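Local coordinates for protein malonyl CoA reductase (malonate semialdehyde-forming) (PDB 2EP5) that probably catalyses the NADP-dependent interconversion of malonyl-CoA and malonate semialdehyde, and is related to the aspartate-semialdehyde dehydrogenases, at residues A[15-20]-A[329-334]; A[24-30]-A[338-342]; A[78-84]-A[102-107]. All coordinates share one frame; numbering follows the deposited sequence.

The end of this chain returns from the dimerisation domain to the nucleotide-binding domain that its beginning built. Along the sequence come 15-20, 24-30, 78-84, 102-107, 329-334 and 338-342, so contacts 1 and 2 tie early segments to late ones, while contact 3 stays local. Their centres lie about 12 to 14 Å apart. Helix 15-24 serves contacts 1 and 2, and the C-terminal helix 334-347 begins in contact 1 and runs through contact 2. Both helices lie against the L82 face of the parallel sheet, two of whose strands make contact 3: V341 CG2 sits 3.5 Å from L82 CD2. The C-terminal helix thus becomes part of the Rossmann domain.

Contact 1: residues A[15-20]-A[329-334]; sequences MVGQKM and LVRGAA
The amide N of A334 donates to O of L329 across 2.9 Å, closing the loop that carries the chain into helix 334-347. A type I beta turn from V330 to A333 lies inside that loop, and A333 occupies the N-cap position. Against it packs helix 15-24, the first helix of the Rossmann-type nucleotide-binding domain. The interface itself is apolar. V16 straddles A333: its CG1 is anti to the backbone N (chi1 168°), which lets both methyls reach A333 CB, CG2 at 3.6 Å and CG1 at nearly the same distance. One turn on, K19 carries its aliphatic chain across the loop, at about a right angle to L329, CB on A334 CB at 3.7 Å, CG against L329 CB at 4.1 Å and CD near V330 CG2, bending at chi2; its ammonium end makes a weak, long ion pair with E54. At the far flank the terminal methyl CE of M15 meets L329 CD1, with M191 of the second subunit also packing on M15. A333 lies about 5 Å, side chain to side chain, from C151, the predicted acyl-thioester cysteine. Tightest of all is the meeting of M20 CG with A334 CB, 3.3 Å apart.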
ATOM      1  N   MET A  15     -19.332  -9.442  -0.216  1.00 22.97           N
ATOM      2  CA  MET A  15     -18.250 -10.035  -0.995  1.00 24.01           C
ATOM      3  C   MET A  15     -18.457 -11.526  -1.223  1.00 23.39           C
ATOM      4  O   MET A  15     -18.364 -11.997  -2.355  1.00 22.24           O
ATOM      5  CB  MET A  15     -16.897  -9.814  -0.315  1.00 26.09           C
ATOM      6  CG  MET A  15     -16.330  -8.420  -0.501  1.00 30.65           C
ATOM      7  SD  MET A  15     -14.623  -8.271   0.097  1.00 30.65           S
ATOM      8  CE  MET A  15     -13.722  -8.904  -1.316  1.00 32.06           C
ATOM      9  N   VAL A  16     -18.724 -12.272  -0.153  1.00 24.65           N
ATOM     10  CA  VAL A  16     -18.942 -13.711  -0.287  1.00 24.70           C
ATOM     11  C   VAL A  16     -20.160 -13.963  -1.168  1.00 24.50           C
ATOM     12  O   VAL A  16     -20.178 -14.893  -1.976  1.00 25.75           O
ATOM     13  CB  VAL A  16     -19.144 -14.385   1.087  1.00 25.50           C
ATOM     14  CG1 VAL A  16     -19.669 -15.807   0.901  1.00 23.43           C
ATOM     15  CG2 VAL A  16     -17.818 -14.402   1.846  1.00 22.42           C
ATOM     16  N   GLY A  17     -21.166 -13.111  -1.022  1.00 24.36           N
ATOM     17  CA  GLY A  17     -22.367 -13.243  -1.827  1.00 23.36           C
ATOM     18  C   GLY A  17     -22.085 -13.080  -3.309  1.00 23.51           C
ATOM     19  O   GLY A  17     -22.551 -13.875  -4.126  1.00 22.24           O
ATOM     20  N   GLN A  18     -21.319 -12.052  -3.669  1.00 23.13           N
ATOM     21  CA  GLN A  18     -21.008 -11.814  -5.073  1.00 23.00           C
ATOM     22  C   GLN A  18     -20.178 -12.957  -5.638  1.00 22.74           C
ATOM     23  O   GLN A  18     -20.367 -13.349  -6.785  1.00 23.92           O
ATOM     24  CB  GLN A  18     -20.293 -10.468  -5.244  1.00 24.21           C
ATOM     25  CG  GLN A  18     -21.138  -9.283  -4.756  1.00 23.89           C
ATOM     26  CD  GLN A  18     -20.519  -7.934  -5.083  1.00 27.09           C
ATOM     27  OE1 GLN A  18     -20.843  -6.917  -4.456  1.00 26.18           O
ATOM     28  NE2 GLN A  18     -19.636  -7.913  -6.075  1.00 23.73           N
ATOM     29  N   LYS A  19     -19.267 -13.503  -4.838  1.00 23.99           N
ATOM     30  CA  LYS A  19     -18.458 -14.638  -5.286  1.00 24.30           C
ATOM     31  C   LYS A  19     -19.387 -15.805  -5.638  1.00 24.15           C
ATOM     32  O   LYS A  19     -19.250 -16.434  -6.684  1.00 24.07           O
ATOM     33  CB  LYS A  19     -17.503 -15.100  -4.181  1.00 25.63           C
ATOM     34  CG  LYS A  19     -16.098 -14.552  -4.293  1.00 32.22           C
ATOM     35  CD  LYS A  19     -15.342 -15.150  -5.474  1.00 30.07           C
ATOM     36  CE  LYS A  19     -14.070 -14.357  -5.737  1.00 29.76           C
ATOM     37  NZ  LYS A  19     -13.287 -14.892  -6.883  1.00 32.21           N
ATOM     38  N   MET A  20     -20.329 -16.090  -4.746  1.00 22.76           N
ATOM     39  CA  MET A  20     -21.261 -17.186  -4.963  1.00 22.50           C
ATOM     40  C   MET A  20     -22.134 -16.941  -6.188  1.00 20.70           C
ATOM     41  O   MET A  20     -22.354 -17.844  -6.993  1.00 19.23           O
ATOM     42  CB  MET A  20     -22.124 -17.390  -3.712  1.00 22.90           C
ATOM     43  CG  MET A  20     -21.318 -17.846  -2.511  1.00 22.99           C
ATOM     44  SD  MET A  20     -22.280 -18.028  -1.014  1.00 24.37           S
ATOM     45  CE  MET A  20     -22.975 -19.656  -1.250  1.00 26.46           C
ATOM     46  N   LEU A 329     -12.201 -16.190   0.447  1.00 22.31           N
ATOM     47  CA  LEU A 329     -13.505 -15.947  -0.176  1.00 23.07           C
ATOM     48  C   LEU A 329     -14.115 -17.184  -0.835  1.00 23.43           C
ATOM     49  O   LEU A 329     -15.339 -17.338  -0.894  1.00 22.72           O
ATOM     50  CB  LEU A 329     -13.388 -14.844  -1.228  1.00 22.25           C
ATOM     51  CG  LEU A 329     -12.970 -13.445  -0.772  1.00 21.15           C
ATOM     52  CD1 LEU A 329     -13.003 -12.512  -1.978  1.00 19.61           C
ATOM     53  CD2 LEU A 329     -13.921 -12.940   0.318  1.00 22.39           C
ATOM     54  N   VAL A 330     -13.249 -18.056  -1.334  1.00 23.70           N
ATOM     55  CA  VAL A 330     -13.668 -19.268  -2.023  1.00 24.19           C
ATOM     56  C   VAL A 330     -13.603 -20.482  -1.094  1.00 24.18           C
ATOM     57  O   VAL A 330     -14.627 -20.953  -0.587  1.00 24.76           O
ATOM     58  CB  VAL A 330     -12.768 -19.487  -3.275  1.00 22.64           C
ATOM     59  CG1 VAL A 330     -13.178 -20.734  -4.025  1.00 21.25           C
ATOM     60  CG2 VAL A 330     -12.873 -18.274  -4.185  1.00 19.21           C
ATOM     61  N   ARG A 331     -12.397 -20.987  -0.873  1.00 24.49           N
ATOM     62  CA  ARG A 331     -12.205 -22.126   0.012  1.00 23.17           C
ATOM     63  C   ARG A 331     -12.800 -21.804   1.380  1.00 22.83           C
ATOM     64  O   ARG A 331     -13.375 -22.668   2.040  1.00 23.47           O
ATOM     65  CB  ARG A 331     -10.717 -22.412   0.191  1.00 23.41           C
ATOM     66  CG  ARG A 331     -10.442 -23.670   0.988  1.00 23.98           C
ATOM     67  CD  ARG A 331     -10.697 -24.861   0.100  1.00 26.77           C
ATOM     68  NE  ARG A 331     -11.422 -25.924   0.769  1.00 25.36           N
ATOM     69  CZ  ARG A 331     -11.753 -27.066   0.184  1.00 26.34           C
ATOM     70  NH1 ARG A 331     -11.419 -27.283  -1.080  1.00 25.04           N
ATOM     71  NH2 ARG A 331     -12.406 -27.993   0.863  1.00 29.26           N
ATOM     72  N   GLY A 332     -12.656 -20.550   1.792  1.00 20.57           N
ATOM     73  CA  GLY A 332     -13.140 -20.137   3.092  1.00 20.29           C
ATOM     74  C   GLY A 332     -14.594 -19.748   3.226  1.00 21.47           C
ATOM     75  O   GLY A 332     -15.035 -19.467   4.336  1.00 21.59           O
ATOM     76  N   ALA A 333     -15.339 -19.714   2.120  1.00 21.92           N
ATOM     77  CA  ALA A 333     -16.752 -19.341   2.175  1.00 20.50           C
ATOM     78  C   ALA A 333     -17.584 -19.804   0.978  1.00 21.37           C
ATOM     79  O   ALA A 333     -18.184 -20.880   1.027  1.00 22.42           O
ATOM     80  CB  ALA A 333     -16.886 -17.833   2.347  1.00 19.56           C
ATOM     81  N   ALA A 334     -17.616 -18.996  -0.087  1.00 20.02           N
ATOM     82  CA  ALA A 334     -18.398 -19.293  -1.296  1.00 20.78           C
ATOM     83  C   ALA A 334     -18.256 -20.707  -1.850  1.00 21.41           C
ATOM     84  O   ALA A 334     -19.241 -21.438  -1.973  1.00 23.59           O
ATOM     85  CB  ALA A 334     -18.067 -18.286  -2.395  1.00 21.01           C
TER

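Contact 2: residues A[24-30]-A[338-342]; sequences LAKHPYL and ILTVE
L24 and L30 hold I338 between them, one on each of its branches, and make the close-packed half of this contact. CG1 of I338 stands beside the backbone N (chi1 -69°) and the chain runs on extended, carrying CD1 to within 3.9 Å of L24 CG. The other branch points anti to the backbone N and brings CG2 to 3.9 Å from L30 CD2. L30 forks in turn: its second methyl, CD1, reaches V341 CG1 at 4.2 Å, about one helical turn further along. These four residues are buried, and their side chains meet aliphatic carbon to aliphatic carbon, at slanting angles.

The other half, around H27, Y29 and E342, is more open, since H27 and Y29 are both partly exposed. Here Y29 meets the stem of E342 at about a right angle, its OH resting 3.5 Å from E342 CB; this is packing, while the carboxylate, itself buried, has OE2 hydrogen-bonded to the T279 hydroxyl. The H27 ring also lies beside that carboxylate, but its modelled placement is doubtful.

The loop joins helix 15-24 to strand 30-36, and Y29 already pairs through its backbone with I5 of strand 5-10. Helix 334-347 thus packs against the loop of the first beta-alpha-beta unit of the Rossmann-type domain.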
ATOM      1  N   LEU A  24     -22.243 -19.498  -9.251  1.00 26.73           N
ATOM      2  CA  LEU A  24     -23.515 -20.155  -9.545  1.00 28.01           C
ATOM      3  C   LEU A  24     -24.078 -19.765 -10.915  1.00 30.17           C
ATOM      4  O   LEU A  24     -24.820 -20.524 -11.531  1.00 29.78           O
ATOM      5  CB  LEU A  24     -24.549 -19.805  -8.470  1.00 26.06           C
ATOM      6  CG  LEU A  24     -24.381 -20.416  -7.076  1.00 25.91           C
ATOM      7  CD1 LEU A  24     -25.371 -19.775  -6.118  1.00 25.19           C
ATOM      8  CD2 LEU A  24     -24.588 -21.922  -7.139  1.00 21.08           C
ATOM      9  N   ALA A  25     -23.726 -18.577 -11.388  1.00 32.44           N
ATOM     10  CA  ALA A  25     -24.221 -18.110 -12.671  1.00 34.40           C
ATOM     11  C   ALA A  25     -23.869 -19.083 -13.791  1.00 35.78           C
ATOM     12  O   ALA A  25     -24.535 -19.125 -14.829  1.00 36.30           O
ATOM     13  CB  ALA A  25     -23.647 -16.736 -12.973  1.00 34.74           C
ATOM     14  N   LYS A  26     -22.834 -19.881 -13.565  1.00 36.48           N
ATOM     15  CA  LYS A  26     -22.379 -20.836 -14.563  1.00 38.19           C
ATOM     16  C   LYS A  26     -22.331 -22.279 -14.042  1.00 37.00           C
ATOM     17  O   LYS A  26     -21.580 -23.105 -14.564  1.00 37.30           O
ATOM     18  CB  LYS A  26     -20.987 -20.421 -15.049  1.00 41.57           C
ATOM     19  CG  LYS A  26     -19.888 -20.599 -13.994  1.00 45.07           C
ATOM     20  CD  LYS A  26     -18.588 -19.890 -14.378  1.00 46.95           C
ATOM     21  CE  LYS A  26     -18.567 -18.433 -13.904  1.00 48.49           C
ATOM     22  NZ  LYS A  26     -19.679 -17.594 -14.446  1.00 48.61           N
ATOM     23  N   HIS A  27     -23.133 -22.590 -13.027  1.00 35.17           N
ATOM     24  CA  HIS A  27     -23.135 -23.937 -12.467  1.00 33.25           C
ATOM     25  C   HIS A  27     -23.940 -24.935 -13.300  1.00 33.33           C
ATOM     26  O   HIS A  27     -25.007 -24.608 -13.812  1.00 33.86           O
ATOM     27  CB  HIS A  27     -23.683 -23.929 -11.040  1.00 30.98           C
ATOM     28  CG  HIS A  27     -23.411 -25.198 -10.293  1.00 30.56           C
ATOM     29  ND1 HIS A  27     -22.387 -25.317  -9.380  1.00 29.08           N
ATOM     30  CD2 HIS A  27     -23.984 -26.423 -10.378  1.00 30.04           C
ATOM     31  CE1 HIS A  27     -22.339 -26.560  -8.936  1.00 29.78           C
ATOM     32  NE2 HIS A  27     -23.296 -27.253  -9.527  1.00 31.08           N
ATOM     33  N   PRO A  28     -23.431 -26.172 -13.442  1.00 33.80           N
ATOM     34  CA  PRO A  28     -24.074 -27.252 -14.204  1.00 33.56           C
ATOM     35  C   PRO A  28     -25.534 -27.544 -13.823  1.00 34.08           C
ATOM     36  O   PRO A  28     -26.411 -27.513 -14.683  1.00 34.51           O
ATOM     37  CB  PRO A  28     -23.165 -28.451 -13.934  1.00 32.37           C
ATOM     38  CG  PRO A  28     -21.831 -27.825 -13.815  1.00 32.14           C
ATOM     39  CD  PRO A  28     -22.094 -26.593 -12.978  1.00 32.12           C
ATOM     40  N   TYR A  29     -25.793 -27.836 -12.548  1.00 34.42           N
ATOM     41  CA  TYR A  29     -27.156 -28.142 -12.107  1.00 33.22           C
ATOM     42  C   TYR A  29     -27.771 -27.241 -11.033  1.00 33.44           C
ATOM     43  O   TYR A  29     -28.980 -27.279 -10.818  1.00 33.91           O
ATOM     44  CB  TYR A  29     -27.259 -29.600 -11.648  1.00 32.47           C
ATOM     45  CG  TYR A  29     -26.167 -30.055 -10.713  1.00 32.33           C
ATOM     46  CD1 TYR A  29     -24.944 -30.503 -11.207  1.00 32.01           C
ATOM     47  CD2 TYR A  29     -26.363 -30.065  -9.332  1.00 32.04           C
ATOM     48  CE1 TYR A  29     -23.947 -30.954 -10.351  1.00 32.26           C
ATOM     49  CE2 TYR A  29     -25.372 -30.513  -8.468  1.00 30.83           C
ATOM     50  CZ  TYR A  29     -24.171 -30.957  -8.982  1.00 31.22           C
ATOM     51  OH  TYR A  29     -23.194 -31.426  -8.135  1.00 32.54           O
ATOM     52  N   LEU A  30     -26.953 -26.447 -10.351  1.00 32.93           N
ATOM     53  CA  LEU A  30     -27.464 -25.538  -9.328  1.00 32.94           C
ATOM     54  C   LEU A  30     -27.970 -24.278 -10.030  1.00 33.12           C
ATOM     55  O   LEU A  30     -27.181 -23.508 -10.567  1.00 35.95           O
ATOM     56  CB  LEU A  30     -26.349 -25.185  -8.336  1.00 31.50           C
ATOM     57  CG  LEU A  30     -26.297 -25.866  -6.961  1.00 31.06           C
ATOM     58  CD1 LEU A  30     -26.809 -27.288  -7.029  1.00 30.00           C
ATOM     59  CD2 LEU A  30     -24.868 -25.819  -6.442  1.00 28.19           C
ATOM     60  N   ILE A 338     -21.061 -24.080  -1.708  1.00 22.45           N
ATOM     61  CA  ILE A 338     -21.546 -24.650  -2.955  1.00 22.38           C
ATOM     62  C   ILE A 338     -21.084 -26.102  -3.059  1.00 22.09           C
ATOM     63  O   ILE A 338     -21.834 -26.973  -3.510  1.00 22.30           O
ATOM     64  CB  ILE A 338     -21.028 -23.809  -4.160  1.00 22.06           C
ATOM     65  CG1 ILE A 338     -21.713 -22.436  -4.152  1.00 20.39           C
ATOM     66  CG2 ILE A 338     -21.278 -24.536  -5.474  1.00 22.23           C
ATOM     67  CD1 ILE A 338     -21.119 -21.436  -5.134  1.00 17.28           C
ATOM     68  N   LEU A 339     -19.853 -26.362  -2.627  1.00 21.09           N
ATOM     69  CA  LEU A 339     -19.304 -27.714  -2.677  1.00 21.63           C
ATOM     70  C   LEU A 339     -20.066 -28.600  -1.693  1.00 21.70           C
ATOM     71  O   LEU A 339     -20.253 -29.799  -1.925  1.00 22.56           O
ATOM     72  CB  LEU A 339     -17.813 -27.712  -2.305  1.00 20.12           C
ATOM     73  CG  LEU A 339     -16.882 -28.691  -3.034  1.00 20.05           C
ATOM     74  CD1 LEU A 339     -15.805 -29.159  -2.074  1.00 17.80           C
ATOM     75  CD2 LEU A 339     -17.635 -29.886  -3.571  1.00 16.67           C
ATOM     76  N   THR A 340     -20.503 -28.006  -0.586  1.00 21.94           N
ATOM     77  CA  THR A 340     -21.246 -28.754   0.416  1.00 20.81           C
ATOM     78  C   THR A 340     -22.568 -29.202  -0.178  1.00 20.01           C
ATOM     79  O   THR A 340     -22.992 -30.336   0.038  1.00 19.14           O
ATOM     80  CB  THR A 340     -21.493 -27.907   1.686  1.00 22.23           C
ATOM     81  OG1 THR A 340     -20.233 -27.567   2.280  1.00 22.53           O
ATOM     82  CG2 THR A 340     -22.323 -28.693   2.702  1.00 20.09           C
ATOM     83  N   VAL A 341     -23.214 -28.319  -0.939  1.00 19.84           N
ATOM     84  CA  VAL A 341     -24.484 -28.671  -1.573  1.00 19.92           C
ATOM     85  C   VAL A 341     -24.257 -29.796  -2.592  1.00 20.78           C
ATOM     86  O   VAL A 341     -25.038 -30.750  -2.656  1.00 18.81           O
ATOM     87  CB  VAL A 341     -25.141 -27.465  -2.309  1.00 18.25           C
ATOM     88  CG1 VAL A 341     -26.459 -27.904  -2.931  1.00 15.97           C
ATOM     89  CG2 VAL A 341     -25.387 -26.318  -1.341  1.00 14.66           C
ATOM     90  N   GLU A 342     -23.187 -29.694  -3.375  1.00 21.14           N
ATOM     91  CA  GLU A 342     -22.905 -30.733  -4.368  1.00 24.16           C
ATOM     92  C   GLU A 342     -22.774 -32.098  -3.681  1.00 25.24           C
ATOM     93  O   GLU A 342     -23.336 -33.094  -4.141  1.00 27.99           O
ATOM     94  CB  GLU A 342     -21.621 -30.409  -5.143  1.00 24.07           C
ATOM     95  CG  GLU A 342     -21.560 -28.972  -5.646  1.00 24.29           C
ATOM     96  CD  GLU A 342     -20.378 -28.701  -6.567  1.00 24.37           C
ATOM     97  OE1 GLU A 342     -19.340 -29.383  -6.447  1.00 26.20           O
ATOM     98  OE2 GLU A 342     -20.483 -27.788  -7.408  1.00 22.07           O
TER

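Contact 3: residues A[78-84]-A[102-107]; sequences VDVVLSA and KIVVSN
V81 and V105 anchor a ladder between parallel strands 80-83 and 103-106. V81 N gives its hydrogen to I103 O at 2.8 Å, nearly straight (174°), and V81 O accepts from V105 N at 2.9 Å. The next rungs are S83 N to V105 O, at 2.9 Å and more bent (141°), and N107 N to S83 O at 3.1 Å. Just before the first rung a water donates to D79 O and accepts from I103 N, each at 2.8 Å.

K102, its chain folded at chi2 and chi3, crosses V81 at about a right angle, CD against CG2, and sets NZ 2.6 Å from V78 O; NZ also serves H75 O. A methionine in its place would probably leave both carbonyls without this donor and loosen the tie between V78 and the start of strand 103-106.

S83 and S106 meet CB to CB at 3.5 Å, and each hydroxyl bonds E94 of the connecting helix 87-99; S106 OG also bonds K147 NZ and A108 N. On the opposite face, L82 CD2 lies along V105 CB, where V341 of helix 334-347 packs on both. Strand, helix and strand make a beta-alpha-beta crossover, the building unit of the Rossmann fold.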
ATOM      1  N   VAL A  78     -38.081 -22.889  -3.523  1.00 34.88           N
ATOM      2  CA  VAL A  78     -36.659 -23.203  -3.635  1.00 34.10           C
ATOM      3  C   VAL A  78     -36.324 -24.573  -3.055  1.00 32.60           C
ATOM      4  O   VAL A  78     -36.870 -24.975  -2.033  1.00 31.49           O
ATOM      5  CB  VAL A  78     -35.781 -22.144  -2.924  1.00 35.03           C
ATOM      6  CG1 VAL A  78     -34.315 -22.444  -3.173  1.00 34.72           C
ATOM      7  CG2 VAL A  78     -36.129 -20.750  -3.426  1.00 35.12           C
ATOM      8  N   ASP A  79     -35.421 -25.285  -3.724  1.00 31.19           N
ATOM      9  CA  ASP A  79     -35.001 -26.601  -3.274  1.00 30.10           C
ATOM     10  C   ASP A  79     -34.063 -26.494  -2.080  1.00 29.49           C
ATOM     11  O   ASP A  79     -34.177 -27.262  -1.127  1.00 30.31           O
ATOM     12  CB  ASP A  79     -34.301 -27.358  -4.405  1.00 33.26           C
ATOM     13  CG  ASP A  79     -35.277 -27.928  -5.418  1.00 35.77           C
ATOM     14  OD1 ASP A  79     -36.169 -28.708  -5.013  1.00 36.99           O
ATOM     15  OD2 ASP A  79     -35.148 -27.599  -6.616  1.00 37.81           O
ATOM     16  N   VAL A  80     -33.134 -25.544  -2.142  1.00 26.82           N
ATOM     17  CA  VAL A  80     -32.176 -25.331  -1.062  1.00 25.24           C
ATOM     18  C   VAL A  80     -31.875 -23.848  -0.905  1.00 24.34           C
ATOM     19  O   VAL A  80     -31.747 -23.120  -1.887  1.00 26.60           O
ATOM     20  CB  VAL A  80     -30.844 -26.065  -1.337  1.00 26.28           C
ATOM     21  CG1 VAL A  80     -29.857 -25.806  -0.200  1.00 23.56           C
ATOM     22  CG2 VAL A  80     -31.094 -27.550  -1.497  1.00 24.19           C
ATOM     23  N   VAL A  81     -31.781 -23.396   0.334  1.00 23.12           N
ATOM     24  CA  VAL A  81     -31.474 -22.003   0.595  1.00 20.72           C
ATOM     25  C   VAL A  81     -30.028 -21.919   1.047  1.00 21.89           C
ATOM     26  O   VAL A  81     -29.634 -22.589   2.003  1.00 21.77           O
ATOM     27  CB  VAL A  81     -32.353 -21.424   1.703  1.00 20.72           C
ATOM     28  CG1 VAL A  81     -32.032 -19.950   1.891  1.00 19.67           C
ATOM     29  CG2 VAL A  81     -33.817 -21.608   1.358  1.00 19.74           C
ATOM     30  N   LEU A  82     -29.234 -21.124   0.335  1.00 20.76           N
ATOM     31  CA  LEU A  82     -27.832 -20.933   0.685  1.00 20.60           C
ATOM     32  C   LEU A  82     -27.769 -19.592   1.404  1.00 19.84           C
ATOM     33  O   LEU A  82     -28.530 -18.682   1.088  1.00 19.50           O
ATOM     34  CB  LEU A  82     -26.959 -20.902  -0.569  1.00 19.98           C
ATOM     35  CG  LEU A  82     -27.155 -22.027  -1.587  1.00 21.66           C
ATOM     36  CD1 LEU A  82     -26.008 -21.971  -2.571  1.00 19.75           C
ATOM     37  CD2 LEU A  82     -27.194 -23.388  -0.911  1.00 19.03           C
ATOM     38  N   SER A  83     -26.864 -19.464   2.365  1.00 20.57           N
ATOM     39  CA  SER A  83     -26.771 -18.232   3.131  1.00 19.68           C
ATOM     40  C   SER A  83     -25.364 -17.692   3.332  1.00 20.04           C
ATOM     41  O   SER A  83     -24.439 -18.427   3.694  1.00 16.75           O
ATOM     42  CB  SER A  83     -27.428 -18.428   4.501  1.00 20.11           C
ATOM     43  OG  SER A  83     -27.421 -17.223   5.247  1.00 23.00           O
ATOM     44  N   ALA A  84     -25.226 -16.391   3.097  1.00 19.99           N
ATOM     45  CA  ALA A  84     -23.964 -15.691   3.271  1.00 21.89           C
ATOM     46  C   ALA A  84     -24.265 -14.469   4.126  1.00 21.50           C
ATOM     47  O   ALA A  84     -23.543 -13.480   4.092  1.00 22.77           O
ATOM     48  CB  ALA A  84     -23.403 -15.266   1.926  1.00 23.48           C
ATOM     49  N   LYS A 102     -37.509 -25.356   5.494  1.00 23.07           N
ATOM     50  CA  LYS A 102     -36.499 -25.113   4.463  1.00 24.63           C
ATOM     51  C   LYS A 102     -35.173 -25.801   4.756  1.00 24.51           C
ATOM     52  O   LYS A 102     -34.792 -25.957   5.918  1.00 24.77           O
ATOM     53  CB  LYS A 102     -36.237 -23.611   4.319  1.00 22.84           C
ATOM     54  CG  LYS A 102     -37.411 -22.805   3.784  1.00 24.90           C
ATOM     55  CD  LYS A 102     -37.485 -22.825   2.261  1.00 24.71           C
ATOM     56  CE  LYS A 102     -37.776 -24.202   1.706  1.00 24.25           C
ATOM     57  NZ  LYS A 102     -37.823 -24.173   0.226  1.00 22.31           N
ATOM     58  N   ILE A 103     -34.486 -26.229   3.698  1.00 24.12           N
ATOM     59  CA  ILE A 103     -33.160 -26.831   3.835  1.00 24.84           C
ATOM     60  C   ILE A 103     -32.187 -25.650   3.678  1.00 25.86           C
ATOM     61  O   ILE A 103     -32.127 -25.020   2.617  1.00 22.97           O
ATOM     62  CB  ILE A 103     -32.863 -27.854   2.722  1.00 24.72           C
ATOM     63  CG1 ILE A 103     -33.790 -29.067   2.855  1.00 25.43           C
ATOM     64  CG2 ILE A 103     -31.402 -28.284   2.800  1.00 22.25           C
ATOM     65  CD1 ILE A 103     -33.560 -30.127   1.803  1.00 21.33           C
ATOM     66  N   VAL A 104     -31.442 -25.343   4.739  1.00 25.30           N
ATOM     67  CA  VAL A 104     -30.509 -24.222   4.717  1.00 24.07           C
ATOM     68  C   VAL A 104     -29.050 -24.635   4.879  1.00 24.54           C
ATOM     69  O   VAL A 104     -28.714 -25.410   5.781  1.00 25.74           O
ATOM     70  CB  VAL A 104     -30.836 -23.212   5.850  1.00 25.45           C
ATOM     71  CG1 VAL A 104     -29.883 -22.028   5.793  1.00 22.56           C
ATOM     72  CG2 VAL A 104     -32.277 -22.745   5.740  1.00 24.78           C
ATOM     73  N   VAL A 105     -28.194 -24.109   4.000  1.00 22.91           N
ATOM     74  CA  VAL A 105     -26.748 -24.351   4.035  1.00 20.46           C
ATOM     75  C   VAL A 105     -26.148 -22.950   4.168  1.00 22.26           C
ATOM     76  O   VAL A 105     -26.238 -22.126   3.248  1.00 22.67           O
ATOM     77  CB  VAL A 105     -26.229 -25.008   2.739  1.00 19.62           C
ATOM     78  CG1 VAL A 105     -24.735 -25.292   2.865  1.00 18.14           C
ATOM     79  CG2 VAL A 105     -26.980 -26.298   2.468  1.00 17.57           C
ATOM     80  N   SER A 106     -25.536 -22.685   5.317  1.00 20.80           N
ATOM     81  CA  SER A 106     -25.002 -21.362   5.603  1.00 21.40           C
ATOM     82  C   SER A 106     -23.552 -21.289   6.059  1.00 22.21           C
ATOM     83  O   SER A 106     -23.059 -22.195   6.743  1.00 24.06           O
ATOM     84  CB  SER A 106     -25.895 -20.708   6.663  1.00 20.17           C
ATOM     85  OG  SER A 106     -25.229 -19.649   7.317  1.00 21.87           O
ATOM     86  N   ASN A 107     -22.862 -20.209   5.681  1.00 19.91           N
ATOM     87  CA  ASN A 107     -21.484 -20.043   6.117  1.00 19.51           C
ATOM     88  C   ASN A 107     -21.365 -18.985   7.212  1.00 17.94           C
ATOM     89  O   ASN A 107     -20.268 -18.561   7.560  1.00 20.10           O
ATOM     90  CB  ASN A 107     -20.523 -19.761   4.932  1.00 17.33           C
ATOM     91  CG  ASN A 107     -20.971 -18.605   4.027  1.00 19.00           C
ATOM     92  OD1 ASN A 107     -20.941 -18.731   2.797  1.00 19.85           O
ATOM     93  ND2 ASN A 107     -21.354 -17.481   4.619  1.00 14.58           N
TER
HETATM   94  O   HOH W   1     -35.613 -26.506   1.120  1.00 26.82           O